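Local structure of hypothetical protein (Neisseria meningitidis Z2491, 2F46) at residues Leu24-Leu30 with Val105-Thr111; Gln29-Ala35 with Ile64-Leu68; Ile43-Asn49 with Val73-Gln79; Asp90-Arg95 with Leu118-Arg122. The protein is probably a phosphatase of the eukaryotic-like, cysteine-dependent kind, probably hydrolysing phosphate monoesters. All coordinates share one frame; numbering follows the deposited sequence. Where two conformers were deposited one is given.

Interaction 1: residues Leu24-Leu30 with Val105-Thr111; sequences LYISPQL and VLAYCRT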
# COMPACT_ATOMS: atom_id res chain seq x y z
N LEU A 24 -6.13 7.08 -0.09
CA LEU A 24 -5.12 6.03 -0.25
C LEU A 24 -4.88 5.64 -1.72
O LEU A 24 -5.81 5.16 -2.39
CB LEU A 24 -5.56 4.81 0.51
CG LEU A 24 -4.59 3.60 0.44
CD1 LEU A 24 -3.23 3.96 1.05
CD2 LEU A 24 -5.16 2.37 1.13
N TYR A 25 -3.68 5.88 -2.20
CA TYR A 25 -3.17 5.35 -3.49
C TYR A 25 -2.28 4.15 -3.19
O TYR A 25 -1.65 4.06 -2.11
CB TYR A 25 -2.31 6.37 -4.17
CG TYR A 25 -3.03 7.60 -4.67
CD1 TYR A 25 -3.35 8.63 -3.82
CD2 TYR A 25 -3.41 7.70 -6.00
CE1 TYR A 25 -4.02 9.76 -4.27
CE2 TYR A 25 -4.08 8.84 -6.47
CZ TYR A 25 -4.38 9.85 -5.59
OH TYR A 25 -5.03 10.99 -6.02
N ILE A 26 -2.25 3.20 -4.12
CA ILE A 26 -1.28 2.09 -4.04
C ILE A 26 -0.43 2.07 -5.33
O ILE A 26 -0.75 2.72 -6.33
CB ILE A 26 -1.95 0.75 -3.83
CG1 ILE A 26 -2.86 0.35 -5.01
CG2 ILE A 26 -2.67 0.75 -2.50
CD1 ILE A 26 -3.42 -1.00 -4.92
N SER A 27 0.68 1.38 -5.27
CA SER A 27 1.59 1.29 -6.41
C SER A 27 2.49 0.08 -6.28
O SER A 27 2.76 -0.40 -5.15
CB SER A 27 2.46 2.53 -6.46
OG SER A 27 3.50 2.50 -7.41
N PRO A 28 3.03 -0.41 -7.41
CA PRO A 28 4.18 -1.26 -7.42
C PRO A 28 5.43 -0.52 -6.99
O PRO A 28 5.40 0.70 -6.66
CB PRO A 28 4.30 -1.70 -8.88
CG PRO A 28 3.54 -0.76 -9.63
CD PRO A 28 2.56 -0.11 -8.77
N GLN A 29 6.56 -1.19 -6.98
CA GLN A 29 7.79 -0.63 -6.44
C GLN A 29 8.12 0.75 -6.97
O GLN A 29 8.19 0.95 -8.20
CB GLN A 29 8.96 -1.55 -6.73
CG GLN A 29 10.29 -1.07 -6.31
CD GLN A 29 10.45 -0.96 -4.82
OE1 GLN A 29 10.11 -1.91 -4.09
NE2 GLN A 29 10.96 0.18 -4.34
N LEU A 30 8.34 1.68 -6.08
CA LEU A 30 8.68 3.04 -6.45
C LEU A 30 10.14 3.13 -6.87
O LEU A 30 11.00 2.37 -6.39
CB LEU A 30 8.44 4.03 -5.31
CG LEU A 30 6.98 4.13 -4.90
CD1 LEU A 30 6.83 5.15 -3.79
CD2 LEU A 30 6.04 4.39 -6.03
N VAL A 105 -2.25 9.37 1.25
CA VAL A 105 -1.24 8.34 1.54
C VAL A 105 -0.99 7.56 0.26
O VAL A 105 -1.93 7.27 -0.48
CB VAL A 105 -1.72 7.36 2.64
CG1 VAL A 105 -0.66 6.32 2.89
CG2 VAL A 105 -2.08 8.10 3.96
N LEU A 106 0.27 7.22 -0.02
CA LEU A 106 0.63 6.25 -1.05
C LEU A 106 1.31 5.07 -0.36
O LEU A 106 2.37 5.25 0.28
CB LEU A 106 1.60 6.87 -2.05
CG LEU A 106 2.21 5.96 -3.12
CD1 LEU A 106 1.23 5.20 -3.88
CD2 LEU A 106 3.06 6.84 -4.05
N ALA A 107 0.74 3.90 -0.53
CA ALA A 107 1.36 2.65 -0.05
C ALA A 107 1.89 1.85 -1.22
O ALA A 107 1.25 1.79 -2.28
CB ALA A 107 0.39 1.83 0.75
N TYR A 108 3.06 1.25 -1.07
CA TYR A 108 3.61 0.42 -2.15
C TYR A 108 4.27 -0.88 -1.64
O TYR A 108 4.64 -0.98 -0.46
CB TYR A 108 4.65 1.17 -3.01
CG TYR A 108 6.01 1.39 -2.38
CD1 TYR A 108 6.26 2.48 -1.59
CD2 TYR A 108 7.07 0.52 -2.61
CE1 TYR A 108 7.52 2.74 -1.06
CE2 TYR A 108 8.33 0.76 -2.10
CZ TYR A 108 8.55 1.86 -1.29
OH TYR A 108 9.81 2.07 -0.77
N CYS A 109 4.33 -1.87 -2.51
CA CYS A 109 5.17 -3.01 -2.23
C CYS A 109 5.79 -3.31 -3.57
O CYS A 109 6.07 -2.41 -4.37
CB CYS A 109 4.38 -4.16 -1.55
SG CYS A 109 3.37 -5.26 -2.57
N ARG A 110 6.06 -4.57 -3.84
CA ARG A 110 6.61 -4.89 -5.17
C ARG A 110 5.56 -4.64 -6.25
O ARG A 110 5.86 -4.10 -7.33
CB ARG A 110 7.05 -6.36 -5.23
CG ARG A 110 7.72 -6.73 -6.55
CD ARG A 110 8.16 -8.17 -6.58
NE ARG A 110 8.80 -8.48 -7.85
CZ ARG A 110 8.17 -8.83 -8.97
NH1 ARG A 110 6.84 -8.95 -9.00
NH2 ARG A 110 8.89 -9.07 -10.06
N THR A 111 4.32 -5.03 -5.96
CA THR A 111 3.21 -4.92 -6.90
C THR A 111 2.03 -4.11 -6.42
O THR A 111 1.17 -3.76 -7.23
CB THR A 111 2.64 -6.31 -7.17
OG1 THR A 111 2.21 -6.89 -5.92
CG2 THR A 111 3.63 -7.19 -7.88
O HOH W 1 11.66 0.21 -1.20
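Strand 24-27, through Y25 and I26, pairs in parallel with strand 105-108, through L106 and A107, near the middle of the mixed sheet of this phosphatase-like α/β fold. Y25 makes the two strong bonds of the ladder: its N donates to V105 O at 2.8 Å, almost straight, and its O accepts A107 N at 2.9 Å. Farther along, the bonds from S27 N to A107 O and from C109 N, just beyond the strand, to S27 O are weak. L24, I26, V105 and A107 share one face, where L24, I26 and A107 meet W119, S116 and C115 of helix 113-125 and the small A107 lets L24 CD1 lean over to it. The opposite face carries Y25, L106, S27 and Y108; L30, from the loop, packs on L106 and Y108, beside helix 61-68. CG of Y108 stands between its own backbone N and carbonyl carbon (chi1 74°), which raises the ring from the strand to where L30 can cover it. L30 CG lies over one face, 4.0 Å from the centroid and toward the rim, a CH-pi contact well served by a branched aliphatic chain. Q29 N reaches R110 O at 3.0 Å from above the carbonyl plane, tying the loop after strand 24-27 to the turn that follows C109. In cysteine-dependent phosphatases that turn forms the phosphate-binding loop, and C109 is probably the corresponding cysteine. The Q29 amide stands nearly perpendicular to the Y108 ring, with OE1 held by R50. Its NE2 donates in plane to L30 O at 3.0 Å and also to a water, which lies 2.7 Å from Y108 OH.

Interaction 2: residues Gln29-Ala35 with Ile64-Leu68; sequences QLTKADA and IKQWL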
# COMPACT_ATOMS: atom_id res chain seq x y z
N GLN A 29 6.56 -1.19 -6.98
CA GLN A 29 7.79 -0.63 -6.44
C GLN A 29 8.12 0.75 -6.97
O GLN A 29 8.19 0.95 -8.20
CB GLN A 29 8.96 -1.55 -6.73
CG GLN A 29 10.29 -1.07 -6.31
CD GLN A 29 10.45 -0.96 -4.82
OE1 GLN A 29 10.11 -1.91 -4.09
NE2 GLN A 29 10.96 0.18 -4.34
N LEU A 30 8.34 1.68 -6.08
CA LEU A 30 8.68 3.04 -6.45
C LEU A 30 10.14 3.13 -6.87
O LEU A 30 11.00 2.37 -6.39
CB LEU A 30 8.44 4.03 -5.31
CG LEU A 30 6.98 4.13 -4.90
CD1 LEU A 30 6.83 5.15 -3.79
CD2 LEU A 30 6.04 4.39 -6.03
N THR A 31 10.38 4.09 -7.76
CA THR A 31 11.73 4.39 -8.25
C THR A 31 11.91 5.90 -8.17
O THR A 31 10.96 6.64 -7.97
CB THR A 31 11.88 3.98 -9.70
OG1 THR A 31 11.00 4.78 -10.49
CG2 THR A 31 11.53 2.51 -9.87
N LYS A 32 13.15 6.37 -8.36
CA LYS A 32 13.42 7.81 -8.37
C LYS A 32 12.57 8.55 -9.39
O LYS A 32 12.13 9.67 -9.15
CB LYS A 32 14.89 8.03 -8.72
CG LYS A 32 15.32 9.45 -8.60
CD LYS A 32 16.81 9.55 -8.89
CE LYS A 32 17.28 10.96 -8.64
NZ LYS A 32 18.76 11.03 -8.73
N ALA A 33 12.33 7.90 -10.52
CA ALA A 33 11.55 8.46 -11.59
C ALA A 33 10.11 8.76 -11.21
O ALA A 33 9.45 9.49 -11.92
CB ALA A 33 11.58 7.54 -12.79
N ASP A 34 9.62 8.19 -10.10
CA ASP A 34 8.24 8.44 -9.66
C ASP A 34 8.02 9.75 -8.92
O ASP A 34 6.87 10.10 -8.66
CB ASP A 34 7.75 7.28 -8.76
CG ASP A 34 7.52 6.03 -9.54
OD1 ASP A 34 6.80 6.06 -10.56
OD2 ASP A 34 8.07 4.99 -9.14
N ALA A 35 9.10 10.46 -8.60
CA ALA A 35 9.00 11.72 -7.86
C ALA A 35 8.06 12.73 -8.49
O ALA A 35 7.25 13.35 -7.80
CB ALA A 35 10.36 12.32 -7.67
N ILE A 64 14.41 5.57 -1.08
CA ILE A 64 13.12 6.08 -1.54
C ILE A 64 12.75 7.31 -0.72
O ILE A 64 12.32 8.33 -1.29
CB ILE A 64 12.03 4.98 -1.46
CG1 ILE A 64 12.29 3.87 -2.48
CG2 ILE A 64 10.62 5.55 -1.68
CD1 ILE A 64 12.29 4.31 -3.93
N LYS A 65 12.90 7.24 0.60
CA LYS A 65 12.66 8.37 1.47
C LYS A 65 13.51 9.57 1.07
O LYS A 65 13.01 10.70 0.96
CB LYS A 65 12.84 7.99 2.95
CG LYS A 65 12.66 9.13 3.93
CD LYS A 65 12.62 8.63 5.35
CE LYS A 65 12.52 9.78 6.33
NZ LYS A 65 12.39 9.23 7.72
N GLN A 66 14.80 9.38 0.85
CA GLN A 66 15.68 10.49 0.41
C GLN A 66 15.20 11.15 -0.86
O GLN A 66 15.20 12.39 -0.96
CB GLN A 66 17.08 9.97 0.13
CG GLN A 66 17.96 9.86 1.32
CD GLN A 66 19.44 9.82 0.91
OE1 GLN A 66 19.99 8.75 0.60
NE2 GLN A 66 20.09 10.97 0.92
N TRP A 67 14.82 10.36 -1.85
CA TRP A 67 14.39 10.89 -3.14
C TRP A 67 13.06 11.62 -2.98
O TRP A 67 12.88 12.72 -3.51
CB TRP A 67 14.25 9.79 -4.19
CG TRP A 67 15.52 9.21 -4.70
CD1 TRP A 67 16.72 9.85 -4.86
CD2 TRP A 67 15.71 7.87 -5.20
NE1 TRP A 67 17.65 8.99 -5.39
CE2 TRP A 67 17.06 7.78 -5.64
CE3 TRP A 67 14.88 6.76 -5.36
CZ2 TRP A 67 17.60 6.60 -6.15
CZ3 TRP A 67 15.42 5.59 -5.88
CH2 TRP A 67 16.78 5.51 -6.26
N LEU A 68 12.15 11.06 -2.20
CA LEU A 68 10.79 11.59 -2.16
C LEU A 68 10.54 12.72 -1.15
O LEU A 68 9.52 13.41 -1.24
CB LEU A 68 9.76 10.46 -2.03
CG LEU A 68 9.78 9.43 -3.13
CD1 LEU A 68 8.67 8.41 -2.89
CD2 LEU A 68 9.63 10.06 -4.49
O HOH W 2 20.31 9.17 -6.59
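W67 presents one face of its indole to K32, whose CB sits over the centre of the six-membered ring, 3.5 Å from the centroid and only 10° off the normal. The lysine chain is fully extended and crosses the indole at about a right angle, CD passing 3.6 Å from W67 NE1. A long aliphatic stem suits this place, since it covers the aromatic surface and still carries its ammonium out to the rim. There, in the ring plane, a water accepts from both W67 NE1 at 2.9 Å and K32 NZ. Deeper in, the contact is mostly apolar: L30 CD1 meets L68 CD1, and L68 CD2 packs against CA and CB of A35, small enough to let the leucine come close; I64 CD1 also lies against L30 O, 3.4 Å away. Ahead of helix 35-41, D34 turns back on T31: its OD2 receives T31 N at 2.8 Å on its anti side and T31 OG1 from above the carboxylate plane. Thus the segment 29-35, on its way from strand 24-27 to helix 35-41, passes along helix 61-68. L30 and L68 both also touch I38 of helix 35-41, while I64 reaches down to Y108 on strand 105-108.

Interaction 3: residues Ile43-Asn49 with Val73-Gln79; sequences IKTIICN and VTGFHHQ. Unlike the reference sequence in segment 43-49: I46 (reference Val).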
# COMPACT_ATOMS: atom_id res chain seq x y z
N ILE A 43 1.05 13.74 -2.73
CA ILE A 43 1.21 12.72 -1.70
C ILE A 43 1.91 13.32 -0.48
O ILE A 43 2.93 13.94 -0.63
CB ILE A 43 2.02 11.50 -2.25
CG1 ILE A 43 1.34 10.84 -3.46
CG2 ILE A 43 2.26 10.48 -1.12
CD1 ILE A 43 -0.02 10.43 -3.29
N LYS A 44 1.34 13.10 0.69
CA LYS A 44 1.97 13.59 1.92
C LYS A 44 2.56 12.49 2.78
O LYS A 44 3.38 12.78 3.64
CB LYS A 44 0.95 14.39 2.70
CG LYS A 44 0.58 15.73 2.03
CD LYS A 44 1.79 16.63 1.95
CE LYS A 44 1.50 18.01 1.44
NZ LYS A 44 2.85 18.65 1.24
N THR A 45 2.12 11.25 2.61
CA THR A 45 2.61 10.13 3.42
C THR A 45 2.87 8.92 2.53
O THR A 45 2.06 8.60 1.66
CB THR A 45 1.57 9.71 4.46
OG1 THR A 45 1.18 10.87 5.21
CG2 THR A 45 2.10 8.62 5.40
N ILE A 46 4.03 8.29 2.74
CA ILE A 46 4.46 7.08 2.05
C ILE A 46 4.53 5.95 3.06
O ILE A 46 5.18 6.10 4.10
CB ILE A 46 5.86 7.25 1.41
CG1 ILE A 46 5.78 8.14 0.17
CG2 ILE A 46 6.54 5.89 1.10
CD1 ILE A 46 5.25 7.47 -1.07
N ILE A 47 3.88 4.84 2.73
CA ILE A 47 3.99 3.58 3.48
C ILE A 47 4.60 2.53 2.54
O ILE A 47 4.10 2.28 1.43
CB ILE A 47 2.65 3.03 3.98
CG1 ILE A 47 1.99 4.05 4.92
CG2 ILE A 47 2.87 1.74 4.76
CD1 ILE A 47 0.55 3.75 5.32
N CYS A 48 5.71 1.93 2.95
CA CYS A 48 6.33 0.85 2.24
C CYS A 48 6.07 -0.44 2.93
O CYS A 48 6.45 -0.60 4.12
CB CYS A 48 7.83 1.04 2.16
SG CYS A 48 8.75 -0.31 1.48
N ASN A 49 5.42 -1.34 2.21
CA ASN A 49 5.06 -2.65 2.78
C ASN A 49 5.94 -3.81 2.35
O ASN A 49 5.56 -4.96 2.47
CB ASN A 49 3.56 -2.99 2.54
CG ASN A 49 2.61 -2.06 3.27
OD1 ASN A 49 1.73 -1.43 2.65
ND2 ASN A 49 2.72 -2.00 4.61
N VAL A 73 6.60 14.95 0.21
CA VAL A 73 6.11 13.92 1.12
C VAL A 73 6.71 14.20 2.48
O VAL A 73 7.93 14.40 2.56
CB VAL A 73 6.54 12.53 0.63
CG1 VAL A 73 6.00 11.47 1.57
CG2 VAL A 73 6.06 12.24 -0.76
N THR A 74 5.90 14.20 3.53
CA THR A 74 6.32 14.59 4.87
C THR A 74 6.33 13.45 5.88
O THR A 74 7.03 13.53 6.88
CB THR A 74 5.47 15.72 5.45
OG1 THR A 74 4.07 15.34 5.50
CG2 THR A 74 5.64 16.97 4.63
N GLY A 75 5.58 12.39 5.62
CA GLY A 75 5.56 11.24 6.49
C GLY A 75 5.98 10.01 5.75
O GLY A 75 5.59 9.80 4.63
N PHE A 76 6.78 9.17 6.42
CA PHE A 76 7.33 7.94 5.83
C PHE A 76 7.28 6.83 6.84
O PHE A 76 7.76 6.99 7.97
CB PHE A 76 8.78 8.16 5.44
CG PHE A 76 8.98 9.15 4.32
CD1 PHE A 76 9.15 10.50 4.59
CD2 PHE A 76 9.03 8.73 3.02
CE1 PHE A 76 9.32 11.42 3.53
CE2 PHE A 76 9.19 9.64 1.99
CZ PHE A 76 9.36 10.95 2.27
N HIS A 77 6.75 5.68 6.44
CA HIS A 77 6.64 4.54 7.33
C HIS A 77 7.08 3.30 6.59
O HIS A 77 6.53 2.98 5.55
CB HIS A 77 5.21 4.35 7.83
CG HIS A 77 4.66 5.55 8.51
ND1 HIS A 77 5.08 5.96 9.75
CD2 HIS A 77 3.78 6.48 8.09
CE1 HIS A 77 4.44 7.06 10.09
NE2 HIS A 77 3.65 7.41 9.10
N HIS A 78 8.02 2.55 7.17
CA HIS A 78 8.40 1.25 6.67
C HIS A 78 7.72 0.14 7.47
O HIS A 78 8.01 -0.07 8.67
CB HIS A 78 9.92 1.07 6.72
CG HIS A 78 10.42 -0.02 5.84
ND1 HIS A 78 11.76 -0.39 5.80
CD2 HIS A 78 9.79 -0.84 4.97
CE1 HIS A 78 11.91 -1.39 4.95
NE2 HIS A 78 10.73 -1.67 4.42
N GLN A 79 6.74 -0.51 6.83
CA GLN A 79 5.91 -1.50 7.47
C GLN A 79 6.03 -2.76 6.64
O GLN A 79 5.08 -3.20 5.98
CB GLN A 79 4.46 -1.01 7.61
CG GLN A 79 3.63 -2.05 8.41
CD GLN A 79 2.14 -2.10 8.14
OE1 GLN A 79 1.59 -1.32 7.33
NE2 GLN A 79 1.48 -3.05 8.80
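K44 O, where the chain enters strand 45-48, is gripped by two backbone donors of the facing segment: G75 N at 3.0 Å in the carbonyl plane and T74 N at 2.9 Å from above it. From there the regular parallel ladder takes over. I46 N donates to G75 O, H77 N to I46 O at 2.8 Å, C48 N to H77 O, and Q79 N to C48 O at 2.7 Å. Strands 45-48 and 75-78 are thereby the two β members of a β-α-β crossover connected through helix 61-68; strand 75-78 forms an outer edge of the sheet. The helix covers I46, C48 and F76. I46 CG1 also meets V73 CG1 at 3.6 Å, β-branched chains suiting this buried layer. Past the last rung, N49's amide continues the bonding. The N49 and Q79 side chains lie side by side, pointing the same way; N49 ND2 gives a nearly straight bond to Q79 O (3.0 Å, 168°) and a weak one to Q79 OE1. Q79 NE2 donates to D90 O, so glutamine, able to donate and accept, suits this strand end. T45 OG1 bonds to E102 O. H78 swings its ring anti to its backbone N (chi1 -161°), bringing CD2 near C48 SG and O, while NE2 finds R50 O.

Interaction 4: residues Asp90-Arg95 with Leu118-Arg122; sequences DVETFR and LWGFR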
# COMPACT_ATOMS: atom_id res chain seq x y z
N ASP A 90 -0.59 -6.73 11.70
CA ASP A 90 -0.23 -5.95 10.49
C ASP A 90 -1.39 -5.14 9.95
O ASP A 90 -1.24 -3.96 9.57
CB ASP A 90 0.32 -6.91 9.43
CG ASP A 90 1.47 -7.74 9.93
OD1 ASP A 90 2.49 -7.18 10.38
OD2 ASP A 90 1.34 -8.97 9.87
N VAL A 91 -2.56 -5.75 9.86
CA VAL A 91 -3.73 -5.10 9.34
C VAL A 91 -4.09 -3.85 10.17
O VAL A 91 -4.36 -2.77 9.64
CB VAL A 91 -4.94 -6.09 9.33
CG1 VAL A 91 -6.21 -5.40 8.93
CG2 VAL A 91 -4.59 -7.26 8.33
N GLU A 92 -4.14 -4.00 11.48
CA GLU A 92 -4.50 -2.84 12.30
C GLU A 92 -3.35 -1.81 12.35
O GLU A 92 -3.64 -0.62 12.42
CB GLU A 92 -4.98 -3.29 13.68
CG GLU A 92 -6.23 -4.11 13.62
CD GLU A 92 -7.38 -3.37 13.01
OE1 GLU A 92 -7.72 -2.30 13.53
OE2 GLU A 92 -7.95 -3.81 12.02
N THR A 93 -2.09 -2.22 12.27
CA THR A 93 -1.01 -1.23 12.14
C THR A 93 -1.16 -0.38 10.86
O THR A 93 -1.03 0.84 10.90
CB THR A 93 0.35 -1.87 12.19
OG1 THR A 93 0.63 -2.33 13.53
CG2 THR A 93 1.46 -0.91 11.78
N PHE A 94 -1.54 -1.01 9.75
CA PHE A 94 -1.75 -0.24 8.51
C PHE A 94 -2.91 0.73 8.68
O PHE A 94 -2.84 1.89 8.33
CB PHE A 94 -2.00 -1.25 7.39
CG PHE A 94 -2.04 -0.67 5.99
CD1 PHE A 94 -0.89 -0.30 5.33
CD2 PHE A 94 -3.27 -0.55 5.34
CE1 PHE A 94 -0.96 0.18 4.02
CE2 PHE A 94 -3.33 -0.07 4.03
CZ PHE A 94 -2.18 0.31 3.40
N ARG A 95 -4.01 0.23 9.26
CA ARG A 95 -5.17 1.07 9.53
C ARG A 95 -4.81 2.30 10.36
O ARG A 95 -5.23 3.40 10.05
CB ARG A 95 -6.22 0.25 10.26
CG ARG A 95 -7.43 1.00 10.66
CD ARG A 95 -8.07 0.28 11.78
NE ARG A 95 -9.41 0.77 12.00
CZ ARG A 95 -10.24 0.24 12.89
NH1 ARG A 95 -9.88 -0.81 13.62
NH2 ARG A 95 -11.46 0.75 13.03
N LEU A 118 -3.65 -5.58 3.10
CA LEU A 118 -3.76 -4.95 4.40
C LEU A 118 -5.06 -4.13 4.46
O LEU A 118 -5.79 -4.18 5.48
CB LEU A 118 -2.53 -4.09 4.69
CG LEU A 118 -1.26 -4.92 4.92
CD1 LEU A 118 -0.05 -4.01 4.83
CD2 LEU A 118 -1.27 -5.64 6.27
N TRP A 119 -5.33 -3.37 3.40
CA TRP A 119 -6.58 -2.60 3.25
C TRP A 119 -7.75 -3.56 3.25
O TRP A 119 -8.71 -3.41 4.03
CB TRP A 119 -6.54 -1.80 1.95
CG TRP A 119 -7.76 -1.08 1.61
CD1 TRP A 119 -8.10 0.17 2.01
CD2 TRP A 119 -8.79 -1.54 0.76
NE1 TRP A 119 -9.34 0.50 1.50
CE2 TRP A 119 -9.78 -0.54 0.72
CE3 TRP A 119 -8.99 -2.73 0.04
CZ2 TRP A 119 -10.93 -0.66 -0.03
CZ3 TRP A 119 -10.14 -2.84 -0.72
CH2 TRP A 119 -11.11 -1.83 -0.72
N GLY A 120 -7.66 -4.60 2.44
CA GLY A 120 -8.81 -5.49 2.20
C GLY A 120 -9.19 -6.33 3.39
O GLY A 120 -10.37 -6.56 3.62
N PHE A 121 -8.25 -6.84 4.17
CA PHE A 121 -8.57 -7.59 5.40
C PHE A 121 -9.36 -6.73 6.39
O PHE A 121 -10.25 -7.24 7.12
CB PHE A 121 -7.29 -8.09 6.07
CG PHE A 121 -6.68 -9.28 5.42
CD1 PHE A 121 -7.42 -10.38 5.12
CD2 PHE A 121 -5.32 -9.30 5.12
CE1 PHE A 121 -6.82 -11.47 4.53
CE2 PHE A 121 -4.73 -10.39 4.54
CZ PHE A 121 -5.45 -11.44 4.23
N ARG A 122 -9.04 -5.45 6.43
CA ARG A 122 -9.74 -4.50 7.32
C ARG A 122 -11.16 -4.27 6.84
O ARG A 122 -12.10 -4.29 7.67
CB ARG A 122 -8.94 -3.21 7.43
CG ARG A 122 -9.56 -2.13 8.27
CD ARG A 122 -9.77 -2.57 9.70
NE ARG A 122 -10.92 -1.86 10.23
CZ ARG A 122 -11.56 -2.18 11.35
NH1 ARG A 122 -11.14 -3.19 12.11
NH2 ARG A 122 -12.61 -1.47 11.72
O HOH W 3 -5.85 -2.06 7.31
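Helices 88-99 and 113-125 pack on one side of the sheet in an α/β/α layering; their segments 90-95 and 118-122 cross at -100°, with V91 and F94 meeting L118 and F121 in the buried part. V91 sits where the two backbones come nearest. Its CG2 points across at F121 CB, 3.6 Å away, and its CG1 lies against R122 CB; a short β-branched valine fits such a close crossing. F94 has CG anti to its backbone N (chi1 -171°), which lays the ring beneath L118, whose CB stands over one face, 3.9 Å from the centroid and toward the rim. L118 then spreads its methyls, CD1 to the F94 ring and CD2 to the backbone of D90. At the rim the guanidinium groups of R95 and R122 are modelled flat on one another, planes 18° apart, though so close that the stack is doubtful in detail. The two positive charges are held by carboxylates: in the conformer given, E92 OE1 takes R95 NH1 at 2.6 Å in the guanidinium plane, while E92 OE2 takes R122 NH1 at 3.3 Å, tilted from it, and R122 NE is paired with E126. This network probably offsets the like charges. Between the helices one water donates to both backbones, to V91 O at 2.9 Å and to L118 O at 2.8 Å.

Interactions 1 and 3 share the sheet: strands 105-108 and 45-48 are neighbours in it, joining the two pairs into the order 24-27, 105-108, 45-48, 75-78, with centres about 10 Å apart. Interaction 2 covers one side through helix 61-68, sharing Q29 and L30 with interaction 1, while interaction 4 joins two helices on the other side; their centres lie about 24 Å apart without touching. Along the chain, interaction 3 falls between the segments of interaction 1, interaction 2 starts on the shared residues and alternates with interaction 3, and interaction 4 alternates with interaction 1. Strand 105-108, third across the five-stranded sheet, runs into the loop that probably binds phosphate, with helices packed on both sides.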